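Local structure of Obg-like ATPase 1 (Schizosaccharomyces pombe, 1NI3) at residues I282-C285 with K286-T290. The protein hydrolyses ATP, and GTP less efficiently, probably binds the large ribosomal subunit and restrains the G2/M transition of the cell cycle. Sequence-based numbering, arbitrary orientation.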
ATOM      1  N   ILE A 282      -4.540  25.455   1.582  1.00 58.45           N
ATOM      2  CA  ILE A 282      -3.138  25.855   1.552  1.00 56.89           C
ATOM      3  C   ILE A 282      -2.901  27.064   2.447  1.00 54.71           C
ATOM      4  O   ILE A 282      -2.003  27.049   3.287  1.00 51.54           O
ATOM      5  CB  ILE A 282      -2.663  26.214   0.129  1.00 59.03           C
ATOM      6  CG1 ILE A 282      -2.965  25.066  -0.830  1.00 59.51           C
ATOM      7  CG2 ILE A 282      -1.164  26.484   0.138  1.00 57.76           C
ATOM      8  CD1 ILE A 282      -2.558  25.351  -2.258  1.00 61.91           C
ATOM      9  N   GLU A 283      -3.707  28.107   2.269  1.00 52.95           N
ATOM     10  CA  GLU A 283      -3.575  29.324   3.071  1.00 55.60           C
ATOM     11  C   GLU A 283      -3.577  28.997   4.567  1.00 52.41           C
ATOM     12  O   GLU A 283      -2.730  29.483   5.327  1.00 48.14           O
ATOM     13  CB  GLU A 283      -4.726  30.290   2.764  1.00 60.26           C
ATOM     14  CG  GLU A 283      -4.709  31.573   3.595  1.00 66.73           C
ATOM     15  CD  GLU A 283      -6.083  32.217   3.711  1.00 73.57           C
ATOM     16  OE1 GLU A 283      -6.190  33.295   4.339  1.00 76.98           O
ATOM     17  OE2 GLU A 283      -7.064  31.640   3.190  1.00 75.82           O
ATOM     18  N   GLU A 284      -4.545  28.171   4.968  1.00 51.24           N
ATOM     19  CA  GLU A 284      -4.732  27.731   6.353  1.00 48.62           C
ATOM     20  C   GLU A 284      -3.517  26.927   6.804  1.00 45.78           C
ATOM     21  O   GLU A 284      -3.016  27.089   7.921  1.00 40.68           O
ATOM     22  CB  GLU A 284      -6.001  26.862   6.440  1.00 49.91           C
ATOM     23  CG  GLU A 284      -6.259  26.173   7.789  1.00 50.67           C
ATOM     24  CD  GLU A 284      -6.632  27.134   8.897  1.00 51.73           C
ATOM     25  OE1 GLU A 284      -6.781  28.341   8.609  1.00 54.72           O
ATOM     26  OE2 GLU A 284      -6.779  26.682  10.059  1.00 52.73           O
ATOM     27  N   CYS A 285      -3.051  26.056   5.917  1.00 45.11           N
ATOM     28  CA  CYS A 285      -1.899  25.226   6.198  1.00 46.58           C
ATOM     29  C   CYS A 285      -0.658  26.097   6.366  1.00 49.42           C
ATOM     30  O   CYS A 285       0.216  25.784   7.179  1.00 49.92           O
ATOM     31  CB  CYS A 285      -1.696  24.221   5.067  1.00 46.85           C
ATOM     32  SG  CYS A 285      -2.401  22.599   5.393  1.00 46.50           S
ATOM     33  N   LYS A 286      -0.579  27.193   5.606  1.00 51.01           N
ATOM     34  CA  LYS A 286       0.573  28.085   5.711  1.00 52.59           C
ATOM     35  C   LYS A 286       0.524  28.868   7.015  1.00 51.72           C
ATOM     36  O   LYS A 286       1.506  28.915   7.741  1.00 51.83           O
ATOM     37  CB  LYS A 286       0.643  29.051   4.519  1.00 57.75           C
ATOM     38  CG  LYS A 286       2.042  29.674   4.336  1.00 63.43           C
ATOM     39  CD  LYS A 286       2.223  30.359   2.972  1.00 69.27           C
ATOM     40  CE  LYS A 286       2.138  29.373   1.802  1.00 73.00           C
ATOM     41  NZ  LYS A 286       2.203  30.043   0.464  1.00 75.48           N
ATOM     42  N   LYS A 287      -0.624  29.468   7.312  1.00 52.79           N
ATOM     43  CA  LYS A 287      -0.788  30.239   8.534  1.00 54.94           C
ATOM     44  C   LYS A 287      -0.450  29.406   9.760  1.00 55.30           C
ATOM     45  O   LYS A 287       0.151  29.907  10.703  1.00 58.76           O
ATOM     46  CB  LYS A 287      -2.221  30.777   8.639  1.00 59.30           C
ATOM     47  CG  LYS A 287      -2.558  31.844   7.580  1.00 69.10           C
ATOM     48  CD  LYS A 287      -3.973  32.450   7.743  1.00 72.24           C
ATOM     49  CE  LYS A 287      -5.083  31.437   7.436  1.00 73.92           C
ATOM     50  NZ  LYS A 287      -6.462  32.008   7.530  1.00 71.20           N
ATOM     51  N   LEU A 288      -0.829  28.132   9.745  1.00 55.82           N
ATOM     52  CA  LEU A 288      -0.543  27.231  10.864  1.00 54.97           C
ATOM     53  C   LEU A 288       0.827  26.600  10.701  1.00 54.14           C
ATOM     54  O   LEU A 288       1.315  25.883  11.578  1.00 52.53           O
ATOM     55  CB  LEU A 288      -1.602  26.136  10.941  1.00 55.57           C
ATOM     56  CG  LEU A 288      -2.902  26.623  11.568  1.00 55.41           C
ATOM     57  CD1 LEU A 288      -3.975  25.556  11.458  1.00 56.86           C
ATOM     58  CD2 LEU A 288      -2.629  26.976  13.020  1.00 57.31           C
ATOM     59  N   ASN A 289       1.437  26.881   9.561  1.00 53.22           N
ATOM     60  CA  ASN A 289       2.745  26.354   9.243  1.00 53.58           C
ATOM     61  C   ASN A 289       2.776  24.842   9.346  1.00 50.64           C
ATOM     62  O   ASN A 289       3.421  24.272  10.234  1.00 46.40           O
ATOM     63  CB  ASN A 289       3.805  26.946  10.166  1.00 60.56           C
ATOM     64  CG  ASN A 289       5.192  26.444   9.833  1.00 65.97           C
ATOM     65  OD1 ASN A 289       5.661  26.595   8.702  1.00 69.12           O
ATOM     66  ND2 ASN A 289       5.857  25.832  10.811  1.00 67.28           N
ATOM     67  N   THR A 290       2.077  24.195   8.423  1.00 49.06           N
ATOM     68  CA  THR A 290       2.024  22.744   8.393  1.00 48.73           C
ATOM     69  C   THR A 290       1.412  22.294   7.065  1.00 48.83           C
ATOM     70  O   THR A 290       1.055  23.122   6.229  1.00 48.76           O
ATOM     71  CB  THR A 290       1.198  22.215   9.584  1.00 48.28           C
ATOM     72  OG1 THR A 290       1.497  20.831   9.798  1.00 51.42           O
ATOM     73  CG2 THR A 290      -0.295  22.394   9.331  1.00 48.28           C
TER
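Glu283 and Glu284 share the amino group of Lys287 at the C-terminal end of helix 278-287, a local contact that joins the last helical turn to the turn closing it, at the protein surface. Lys287 NZ makes a salt bridge whose hydrogen bond is weak, to Glu283 OE1 at 3.5 Å, and a long one to Glu284 OE1 at 3.8 Å. Lys287 sets out with CG beside its own backbone N (chi1 -68°), which sends the chain back past Glu283 O, and a turn about the CG-CD bond carries NZ between the two acids. The Glu283 chain is extended and meets the lysine at a slant; that of Glu284 bends at chi2 (69°) and crosses it nearly at a right angle. The second carboxylate oxygen of Glu284, OE2, faces the other way: it forms a salt bridge with Arg272 of helix 267-273 and lies 3.3 Å from Leu288 CD1. Glu284 thus stands between two cations, which would probably favour its charged form. Replacing Glu284 by alanine removes both carboxylate oxygens, which would probably leave Arg272 without this partner, take from Lys287 the more distant of the two acids described here, and uncover one flank of Leu288. Beneath these side chains the helical bonds continue, Lys287 N to Glu283 O and Leu288 N to Glu284 O. Cys285, the buried member, packs against Leu273 of helix 267-273, while Thr290 touches Phe269 of that helix. At the end, Cys285 O accepts Thr290 N at 2.7 Å, and Asn289 N reaches back to Lys286 O, also at 2.7 Å. Asn289 itself adopts positive phi (55°), reversing the chain out of the helix. The paired bonds around this residue are the signature of a Schellman motif, here terminating a surface helix whose last turn carries a Glu-Glu-Lys salt-bridge network.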